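Local coordinates for retinol dehydratase (Spodoptera frugiperda, PDB 1FMJ), which binds retinol and adenosine 3',5'-diphosphate and probably dehydrates retinol by way of a sulfonated intermediate, at residues P8-E20 against V36-L50. Sequence-based numbering, arbitrary orientation.
Sequences PFPYEFRELNPEE and VKLGPKGYMVYRPYL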
ATOM      1  N   PRO A   8      -1.716  -7.065 -24.691  1.00 36.27           N
ATOM      2  CA  PRO A   8      -2.054  -8.499 -24.491  1.00 35.58           C
ATOM      3  C   PRO A   8      -1.488  -8.993 -23.158  1.00 35.21           C
ATOM      4  O   PRO A   8      -0.275  -9.141 -23.017  1.00 36.05           O
ATOM      5  CB  PRO A   8      -1.432  -9.276 -25.646  1.00 35.98           C
ATOM      6  CG  PRO A   8      -1.164  -8.166 -26.681  1.00 35.95           C
ATOM      7  CD  PRO A   8      -0.829  -6.917 -25.859  1.00 35.96           C
ATOM      8  N   PHE A   9      -2.361  -9.254 -22.189  1.00 33.50           N
ATOM      9  CA  PHE A   9      -1.924  -9.714 -20.876  1.00 32.17           C
ATOM     10  C   PHE A   9      -1.129 -11.013 -21.009  1.00 31.82           C
ATOM     11  O   PHE A   9      -1.679 -12.063 -21.328  1.00 31.73           O
ATOM     12  CB  PHE A   9      -3.133  -9.909 -19.953  1.00 31.05           C
ATOM     13  CG  PHE A   9      -2.789  -9.857 -18.497  1.00 30.63           C
ATOM     14  CD1 PHE A   9      -2.126  -8.753 -17.968  1.00 29.86           C
ATOM     15  CD2 PHE A   9      -3.107 -10.913 -17.652  1.00 30.21           C
ATOM     16  CE1 PHE A   9      -1.783  -8.707 -16.618  1.00 29.97           C
ATOM     17  CE2 PHE A   9      -2.768 -10.874 -16.301  1.00 30.07           C
ATOM     18  CZ  PHE A   9      -2.105  -9.769 -15.784  1.00 29.60           C
ATOM     19  N   PRO A  10       0.187 -10.952 -20.754  1.00 31.57           N
ATOM     20  CA  PRO A  10       1.090 -12.099 -20.849  1.00 31.45           C
ATOM     21  C   PRO A  10       1.233 -12.966 -19.611  1.00 31.67           C
ATOM     22  O   PRO A  10       2.115 -13.818 -19.560  1.00 31.43           O
ATOM     23  CB  PRO A  10       2.410 -11.444 -21.215  1.00 30.92           C
ATOM     24  CG  PRO A  10       2.378 -10.221 -20.356  1.00 30.95           C
ATOM     25  CD  PRO A  10       0.951  -9.711 -20.525  1.00 31.30           C
ATOM     26  N   TYR A  11       0.373 -12.770 -18.619  1.00 31.14           N
ATOM     27  CA  TYR A  11       0.488 -13.540 -17.391  1.00 30.74           C
ATOM     28  C   TYR A  11      -0.600 -14.564 -17.121  1.00 30.56           C
ATOM     29  O   TYR A  11      -1.776 -14.334 -17.390  1.00 30.35           O
ATOM     30  CB  TYR A  11       0.559 -12.586 -16.200  1.00 30.91           C
ATOM     31  CG  TYR A  11       1.690 -11.598 -16.285  1.00 30.63           C
ATOM     32  CD1 TYR A  11       1.449 -10.229 -16.231  1.00 30.69           C
ATOM     33  CD2 TYR A  11       3.009 -12.032 -16.402  1.00 31.48           C
ATOM     34  CE1 TYR A  11       2.492  -9.312 -16.286  1.00 30.42           C
ATOM     35  CE2 TYR A  11       4.064 -11.119 -16.458  1.00 31.48           C
ATOM     36  CZ  TYR A  11       3.793  -9.763 -16.396  1.00 30.53           C
ATOM     37  OH  TYR A  11       4.826  -8.860 -16.408  1.00 33.11           O
ATOM     38  N   GLU A  12      -0.187 -15.703 -16.583  1.00 30.37           N
ATOM     39  CA  GLU A  12      -1.118 -16.753 -16.216  1.00 30.79           C
ATOM     40  C   GLU A  12      -1.072 -16.775 -14.696  1.00 30.49           C
ATOM     41  O   GLU A  12      -0.104 -16.308 -14.097  1.00 30.25           O
ATOM     42  CB  GLU A  12      -0.664 -18.108 -16.754  1.00 31.78           C
ATOM     43  CG  GLU A  12      -0.513 -18.185 -18.256  1.00 33.72           C
ATOM     44  CD  GLU A  12      -0.288 -19.607 -18.727  1.00 34.91           C
ATOM     45  OE1 GLU A  12       0.423 -20.356 -18.022  1.00 36.04           O
ATOM     46  OE2 GLU A  12      -0.812 -19.974 -19.801  1.00 35.74           O
ATOM     47  N   PHE A  13      -2.115 -17.306 -14.074  1.00 29.99           N
ATOM     48  CA  PHE A  13      -2.157 -17.378 -12.626  1.00 30.26           C
ATOM     49  C   PHE A  13      -2.365 -18.827 -12.223  1.00 30.68           C
ATOM     50  O   PHE A  13      -2.810 -19.652 -13.024  1.00 29.99           O
ATOM     51  CB  PHE A  13      -3.302 -16.512 -12.082  1.00 29.91           C
ATOM     52  CG  PHE A  13      -4.671 -17.051 -12.388  1.00 29.02           C
ATOM     53  CD1 PHE A  13      -5.279 -17.971 -11.534  1.00 27.93           C
ATOM     54  CD2 PHE A  13      -5.351 -16.647 -13.536  1.00 27.95           C
ATOM     55  CE1 PHE A  13      -6.552 -18.479 -11.817  1.00 27.34           C
ATOM     56  CE2 PHE A  13      -6.620 -17.151 -13.826  1.00 27.98           C
ATOM     57  CZ  PHE A  13      -7.221 -18.067 -12.965  1.00 26.08           C
ATOM     58  N   ARG A  14      -2.031 -19.143 -10.984  1.00 30.99           N
ATOM     59  CA  ARG A  14      -2.211 -20.503 -10.508  1.00 32.13           C
ATOM     60  C   ARG A  14      -2.718 -20.453  -9.090  1.00 32.45           C
ATOM     61  O   ARG A  14      -2.451 -19.498  -8.352  1.00 32.27           O
ATOM     62  CB  ARG A  14      -0.896 -21.285 -10.537  1.00 32.36           C
ATOM     63  CG  ARG A  14       0.091 -20.895  -9.444  1.00 32.39           C
ATOM     64  CD  ARG A  14       1.313 -21.794  -9.486  1.00 32.00           C
ATOM     65  NE  ARG A  14       2.321 -21.443  -8.486  1.00 32.39           N
ATOM     66  CZ  ARG A  14       2.150 -21.551  -7.170  1.00 31.90           C
ATOM     67  NH1 ARG A  14       1.003 -22.002  -6.682  1.00 32.12           N
ATOM     68  NH2 ARG A  14       3.133 -21.213  -6.341  1.00 31.66           N
ATOM     69  N   GLU A  15      -3.460 -21.486  -8.722  1.00 32.04           N
ATOM     70  CA  GLU A  15      -3.997 -21.595  -7.382  1.00 32.80           C
ATOM     71  C   GLU A  15      -2.798 -21.914  -6.509  1.00 32.89           C
ATOM     72  O   GLU A  15      -1.735 -22.276  -7.017  1.00 32.67           O
ATOM     73  CB  GLU A  15      -5.001 -22.743  -7.314  1.00 33.44           C
ATOM     74  CG  GLU A  15      -6.185 -22.615  -8.267  1.00 34.71           C
ATOM     75  CD  GLU A  15      -7.136 -21.505  -7.870  1.00 35.46           C
ATOM     76  OE1 GLU A  15      -7.403 -21.370  -6.656  1.00 35.28           O
ATOM     77  OE2 GLU A  15      -7.626 -20.779  -8.769  1.00 37.18           O
ATOM     78  N   LEU A  16      -2.961 -21.761  -5.201  1.00 32.55           N
ATOM     79  CA  LEU A  16      -1.888 -22.066  -4.268  1.00 32.16           C
ATOM     80  C   LEU A  16      -1.839 -23.590  -4.140  1.00 32.32           C
ATOM     81  O   LEU A  16      -2.880 -24.246  -4.158  1.00 31.51           O
ATOM     82  CB  LEU A  16      -2.192 -21.423  -2.911  1.00 32.50           C
ATOM     83  CG  LEU A  16      -2.062 -19.896  -2.878  1.00 32.86           C
ATOM     84  CD1 LEU A  16      -2.864 -19.285  -1.730  1.00 33.11           C
ATOM     85  CD2 LEU A  16      -0.588 -19.549  -2.756  1.00 32.23           C
ATOM     86  N   ASN A  17      -0.644 -24.163  -4.039  1.00 32.46           N
ATOM     87  CA  ASN A  17      -0.551 -25.615  -3.897  1.00 32.56           C
ATOM     88  C   ASN A  17      -0.989 -25.974  -2.480  1.00 32.51           C
ATOM     89  O   ASN A  17      -1.259 -25.089  -1.671  1.00 31.56           O
ATOM     90  CB  ASN A  17       0.875 -26.113  -4.182  1.00 31.94           C
ATOM     91  CG  ASN A  17       1.919 -25.476  -3.289  1.00 32.09           C
ATOM     92  OD1 ASN A  17       1.846 -25.556  -2.061  1.00 30.65           O
ATOM     93  ND2 ASN A  17       2.916 -24.853  -3.907  1.00 31.48           N
ATOM     94  N   PRO A  18      -1.089 -27.272  -2.162  1.00 32.65           N
ATOM     95  CA  PRO A  18      -1.515 -27.642  -0.808  1.00 32.72           C
ATOM     96  C   PRO A  18      -0.724 -26.980   0.320  1.00 32.66           C
ATOM     97  O   PRO A  18      -1.309 -26.412   1.242  1.00 31.56           O
ATOM     98  CB  PRO A  18      -1.368 -29.159  -0.810  1.00 32.97           C
ATOM     99  CG  PRO A  18      -1.706 -29.509  -2.234  1.00 33.21           C
ATOM    100  CD  PRO A  18      -0.942 -28.469  -3.012  1.00 32.52           C
ATOM    101  N   GLU A  19       0.602 -27.049   0.238  1.00 32.94           N
ATOM    102  CA  GLU A  19       1.461 -26.478   1.271  1.00 34.02           C
ATOM    103  C   GLU A  19       1.226 -24.988   1.480  1.00 33.01           C
ATOM    104  O   GLU A  19       1.103 -24.526   2.609  1.00 33.35           O
ATOM    105  CB  GLU A  19       2.938 -26.717   0.936  1.00 35.21           C
ATOM    106  CG  GLU A  19       3.886 -26.253   2.025  1.00 37.92           C
ATOM    107  CD  GLU A  19       5.347 -26.475   1.668  1.00 40.51           C
ATOM    108  OE1 GLU A  19       5.814 -25.870   0.678  1.00 42.01           O
ATOM    109  OE2 GLU A  19       6.025 -27.249   2.379  1.00 41.80           O
ATOM    110  N   GLU A  20       1.176 -24.237   0.388  1.00 32.67           N
ATOM    111  CA  GLU A  20       0.956 -22.799   0.464  1.00 32.14           C
ATOM    112  C   GLU A  20      -0.446 -22.533   1.008  1.00 32.46           C
ATOM    113  O   GLU A  20      -0.622 -21.776   1.967  1.00 31.80           O
ATOM    114  CB  GLU A  20       1.094 -22.171  -0.924  1.00 30.36           C
ATOM    115  CG  GLU A  20       2.410 -22.467  -1.619  1.00 29.25           C
ATOM    116  CD  GLU A  20       2.396 -22.057  -3.076  1.00 28.40           C
ATOM    117  OE1 GLU A  20       1.452 -22.452  -3.795  1.00 27.34           O
ATOM    118  OE2 GLU A  20       3.328 -21.347  -3.510  1.00 29.27           O
ATOM    119  N   VAL A  36      -4.425 -16.059  -5.466  1.00 24.97           N
ATOM    120  CA  VAL A  36      -3.912 -16.827  -6.595  1.00 25.40           C
ATOM    121  C   VAL A  36      -2.576 -16.173  -6.917  1.00 26.28           C
ATOM    122  O   VAL A  36      -2.411 -14.963  -6.729  1.00 26.47           O
ATOM    123  CB  VAL A  36      -4.804 -16.763  -7.863  1.00 25.81           C
ATOM    124  CG1 VAL A  36      -6.172 -17.365  -7.579  1.00 25.01           C
ATOM    125  CG2 VAL A  36      -4.912 -15.330  -8.359  1.00 23.92           C
ATOM    126  N   LYS A  37      -1.617 -16.976  -7.361  1.00 26.51           N
ATOM    127  CA  LYS A  37      -0.293 -16.484  -7.723  1.00 27.56           C
ATOM    128  C   LYS A  37      -0.417 -15.874  -9.119  1.00 27.20           C
ATOM    129  O   LYS A  37      -1.102 -16.431  -9.978  1.00 27.94           O
ATOM    130  CB  LYS A  37       0.703 -17.645  -7.758  1.00 27.88           C
ATOM    131  CG  LYS A  37       1.886 -17.533  -6.796  1.00 28.38           C
ATOM    132  CD  LYS A  37       1.476 -17.728  -5.353  1.00 27.33           C
ATOM    133  CE  LYS A  37       2.696 -17.933  -4.450  1.00 27.66           C
ATOM    134  NZ  LYS A  37       3.600 -16.740  -4.387  1.00 26.69           N
ATOM    135  N   LEU A  38       0.243 -14.747  -9.357  1.00 25.96           N
ATOM    136  CA  LEU A  38       0.142 -14.102 -10.664  1.00 26.64           C
ATOM    137  C   LEU A  38       1.481 -13.816 -11.319  1.00 26.60           C
ATOM    138  O   LEU A  38       2.353 -13.200 -10.718  1.00 27.90           O
ATOM    139  CB  LEU A  38      -0.651 -12.793 -10.547  1.00 25.00           C
ATOM    140  CG  LEU A  38      -0.896 -12.042 -11.860  1.00 24.16           C
ATOM    141  CD1 LEU A  38      -1.541 -13.006 -12.858  1.00 24.51           C
ATOM    142  CD2 LEU A  38      -1.787 -10.825 -11.629  1.00 21.04           C
ATOM    143  N   GLY A  39       1.638 -14.261 -12.563  1.00 27.47           N
ATOM    144  CA  GLY A  39       2.883 -14.029 -13.280  1.00 27.49           C
ATOM    145  C   GLY A  39       4.015 -14.969 -12.895  1.00 27.35           C
ATOM    146  O   GLY A  39       3.901 -15.725 -11.932  1.00 27.23           O
ATOM    147  N   PRO A  40       5.132 -14.941 -13.636  1.00 28.08           N
ATOM    148  CA  PRO A  40       6.285 -15.803 -13.356  1.00 28.57           C
ATOM    149  C   PRO A  40       6.870 -15.598 -11.962  1.00 29.10           C
ATOM    150  O   PRO A  40       7.551 -16.478 -11.436  1.00 30.17           O
ATOM    151  CB  PRO A  40       7.269 -15.437 -14.465  1.00 28.51           C
ATOM    152  CG  PRO A  40       6.930 -13.990 -14.745  1.00 29.38           C
ATOM    153  CD  PRO A  40       5.424 -14.022 -14.751  1.00 28.28           C
ATOM    154  N   LYS A  41       6.611 -14.438 -11.365  1.00 28.36           N
ATOM    155  CA  LYS A  41       7.108 -14.150 -10.026  1.00 27.94           C
ATOM    156  C   LYS A  41       6.099 -14.582  -8.950  1.00 26.76           C
ATOM    157  O   LYS A  41       6.400 -14.568  -7.759  1.00 27.60           O
ATOM    158  CB  LYS A  41       7.421 -12.661  -9.895  1.00 27.49           C
ATOM    159  CG  LYS A  41       8.524 -12.198 -10.826  1.00 28.41           C
ATOM    160  CD  LYS A  41       8.724 -10.687 -10.767  1.00 28.52           C
ATOM    161  CE  LYS A  41       9.781 -10.242 -11.770  1.00 29.31           C
ATOM    162  NZ  LYS A  41      10.097  -8.781 -11.684  1.00 29.76           N
ATOM    163  N   GLY A  42       4.903 -14.972  -9.377  1.00 26.51           N
ATOM    164  CA  GLY A  42       3.888 -15.418  -8.435  1.00 24.20           C
ATOM    165  C   GLY A  42       3.455 -14.379  -7.412  1.00 22.94           C
ATOM    166  O   GLY A  42       3.417 -14.657  -6.214  1.00 21.20           O
ATOM    167  N   TYR A  43       3.127 -13.180  -7.880  1.00 22.02           N
ATOM    168  CA  TYR A  43       2.676 -12.123  -6.983  1.00 21.69           C
ATOM    169  C   TYR A  43       1.332 -12.519  -6.394  1.00 22.41           C
ATOM    170  O   TYR A  43       0.403 -12.896  -7.117  1.00 22.27           O
ATOM    171  CB  TYR A  43       2.536 -10.783  -7.724  1.00 21.19           C
ATOM    172  CG  TYR A  43       3.850 -10.065  -7.989  1.00 19.96           C
ATOM    173  CD1 TYR A  43       4.317  -9.881  -9.289  1.00 20.49           C
ATOM    174  CD2 TYR A  43       4.605  -9.535  -6.938  1.00 21.02           C
ATOM    175  CE1 TYR A  43       5.508  -9.181  -9.544  1.00 19.76           C
ATOM    176  CE2 TYR A  43       5.796  -8.837  -7.181  1.00 19.76           C
ATOM    177  CZ  TYR A  43       6.237  -8.665  -8.486  1.00 19.06           C
ATOM    178  OH  TYR A  43       7.404  -7.991  -8.738  1.00 18.65           O
ATOM    179  N   MET A  44       1.239 -12.452  -5.070  1.00 22.25           N
ATOM    180  CA  MET A  44       0.013 -12.789  -4.378  1.00 21.75           C
ATOM    181  C   MET A  44      -1.065 -11.730  -4.629  1.00 21.62           C
ATOM    182  O   MET A  44      -0.949 -10.596  -4.162  1.00 20.87           O
ATOM    183  CB  MET A  44       0.287 -12.906  -2.877  1.00 22.88           C
ATOM    184  CG  MET A  44       1.033 -14.162  -2.466  1.00 21.49           C
ATOM    185  SD  MET A  44       0.044 -15.644  -2.717  1.00 25.78           S
ATOM    186  CE  MET A  44      -0.804 -15.773  -1.129  1.00 22.88           C
ATOM    187  N   VAL A  45      -2.111 -12.089  -5.370  1.00 20.33           N
ATOM    188  CA  VAL A  45      -3.182 -11.135  -5.615  1.00 20.58           C
ATOM    189  C   VAL A  45      -4.525 -11.729  -5.242  1.00 21.41           C
ATOM    190  O   VAL A  45      -4.777 -12.921  -5.452  1.00 22.38           O
ATOM    191  CB  VAL A  45      -3.223 -10.645  -7.105  1.00 19.58           C
ATOM    192  CG1 VAL A  45      -1.891 -10.006  -7.483  1.00 18.81           C
ATOM    193  CG2 VAL A  45      -3.541 -11.791  -8.041  1.00 18.74           C
ATOM    194  N   TYR A  46      -5.382 -10.901  -4.653  1.00 22.84           N
ATOM    195  CA  TYR A  46      -6.713 -11.348  -4.277  1.00 23.15           C
ATOM    196  C   TYR A  46      -7.398 -11.757  -5.579  1.00 23.93           C
ATOM    197  O   TYR A  46      -7.335 -11.030  -6.569  1.00 22.17           O
ATOM    198  CB  TYR A  46      -7.475 -10.214  -3.585  1.00 23.84           C
ATOM    199  CG  TYR A  46      -7.135 -10.071  -2.113  1.00 23.35           C
ATOM    200  CD1 TYR A  46      -6.507  -8.926  -1.626  1.00 23.45           C
ATOM    201  CD2 TYR A  46      -7.454 -11.079  -1.211  1.00 23.29           C
ATOM    202  CE1 TYR A  46      -6.207  -8.792  -0.271  1.00 23.80           C
ATOM    203  CE2 TYR A  46      -7.163 -10.957   0.142  1.00 24.66           C
ATOM    204  CZ  TYR A  46      -6.541  -9.812   0.605  1.00 23.75           C
ATOM    205  OH  TYR A  46      -6.271  -9.691   1.944  1.00 22.69           O
ATOM    206  N   ARG A  47      -8.049 -12.919  -5.569  1.00 23.98           N
ATOM    207  CA  ARG A  47      -8.709 -13.448  -6.758  1.00 25.98           C
ATOM    208  C   ARG A  47      -9.480 -12.424  -7.600  1.00 25.33           C
ATOM    209  O   ARG A  47      -9.337 -12.394  -8.816  1.00 25.04           O
ATOM    210  CB  ARG A  47      -9.626 -14.614  -6.376  1.00 27.74           C
ATOM    211  CG  ARG A  47      -9.995 -15.495  -7.552  1.00 32.66           C
ATOM    212  CD  ARG A  47     -10.919 -16.637  -7.141  1.00 34.95           C
ATOM    213  NE  ARG A  47     -11.037 -17.627  -8.208  1.00 38.75           N
ATOM    214  CZ  ARG A  47     -10.056 -18.445  -8.580  1.00 39.61           C
ATOM    215  NH1 ARG A  47      -8.882 -18.397  -7.968  1.00 39.79           N
ATOM    216  NH2 ARG A  47     -10.248 -19.309  -9.569  1.00 40.61           N
ATOM    217  N   PRO A  48     -10.313 -11.580  -6.967  1.00 24.83           N
ATOM    218  CA  PRO A  48     -11.076 -10.573  -7.712  1.00 24.44           C
ATOM    219  C   PRO A  48     -10.212  -9.676  -8.601  1.00 23.66           C
ATOM    220  O   PRO A  48     -10.727  -8.923  -9.432  1.00 24.12           O
ATOM    221  CB  PRO A  48     -11.764  -9.781  -6.604  1.00 23.76           C
ATOM    222  CG  PRO A  48     -12.028 -10.817  -5.590  1.00 24.43           C
ATOM    223  CD  PRO A  48     -10.716 -11.579  -5.549  1.00 24.44           C
ATOM    224  N   TYR A  49      -8.898  -9.744  -8.425  1.00 23.48           N
ATOM    225  CA  TYR A  49      -8.010  -8.916  -9.227  1.00 23.05           C
ATOM    226  C   TYR A  49      -8.043  -9.315 -10.696  1.00 23.55           C
ATOM    227  O   TYR A  49      -8.023  -8.459 -11.585  1.00 23.44           O
ATOM    228  CB  TYR A  49      -6.570  -9.013  -8.725  1.00 22.26           C
ATOM    229  CG  TYR A  49      -5.649  -8.088  -9.472  1.00 19.65           C
ATOM    230  CD1 TYR A  49      -5.672  -6.714  -9.235  1.00 20.14           C
ATOM    231  CD2 TYR A  49      -4.812  -8.565 -10.480  1.00 21.03           C
ATOM    232  CE1 TYR A  49      -4.895  -5.837  -9.984  1.00 18.05           C
ATOM    233  CE2 TYR A  49      -4.019  -7.687 -11.243  1.00 18.60           C
ATOM    234  CZ  TYR A  49      -4.072  -6.328 -10.989  1.00 18.58           C
ATOM    235  OH  TYR A  49      -3.335  -5.448 -11.760  1.00 16.40           O
ATOM    236  N   LEU A  50      -8.110 -10.619 -10.941  1.00 24.90           N
ATOM    237  CA  LEU A  50      -8.101 -11.162 -12.293  1.00 25.20           C
ATOM    238  C   LEU A  50      -9.140 -10.605 -13.264  1.00 26.64           C
ATOM    239  O   LEU A  50      -8.941 -10.661 -14.475  1.00 27.83           O
ATOM    240  CB  LEU A  50      -8.218 -12.690 -12.234  1.00 25.38           C
ATOM    241  CG  LEU A  50      -7.101 -13.451 -11.508  1.00 25.42           C
ATOM    242  CD1 LEU A  50      -7.486 -14.917 -11.362  1.00 26.25           C
ATOM    243  CD2 LEU A  50      -5.796 -13.323 -12.271  1.00 23.30           C
TER
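Arg14 and Lys37 form an antiparallel hydrogen-bonded pair, with Arg14 N 3.0 Å from Lys37 O and Lys37 N 2.8 Å from Arg14 O. Gly39 N also donates to Glu12 O. Phe13 and Leu38 are the adjoining non-hydrogen-bonded pair. Strand 13-14 is an edge of a small three-stranded antiparallel sheet, separate from the parallel sheet of the sulfotransferase fold. Strand 35-38 lies in the middle and turns back to 43-46 through a type I turn with a G1 bulge at Gly42.

Apolar contacts gather on the side of the sheet that carries Phe13 and Leu38. Leu50 CD1 sits over the Phe13 ring centre, a CH-pi contact 3.3 Å from the centroid. Val36 CB approaches CD1 of Phe13 obliquely.

Two salt bridges flank the pairing. Glu15 bends at chi2 (-70°), and Arg47 NH1 donates to its OE2 at 2.8 Å on the syn lone pair; the carboxylate and guanidinium planes stand 52° apart. Arg14 runs alongside Lys37, whose CG lies over one guanidinium face. Arg14 NH1 and NH2 grip Glu20 end-on, one carboxylate oxygen each. Asn17 OD1 accepts from Glu20 N, and Glu20 OE1 from Asn17 N, a capping box. A glutamine in place of Glu20 would probably leave the Arg14 charge without its mate. Lys37 NZ hydrogen-bonds to Gly42 O and Gly220 O.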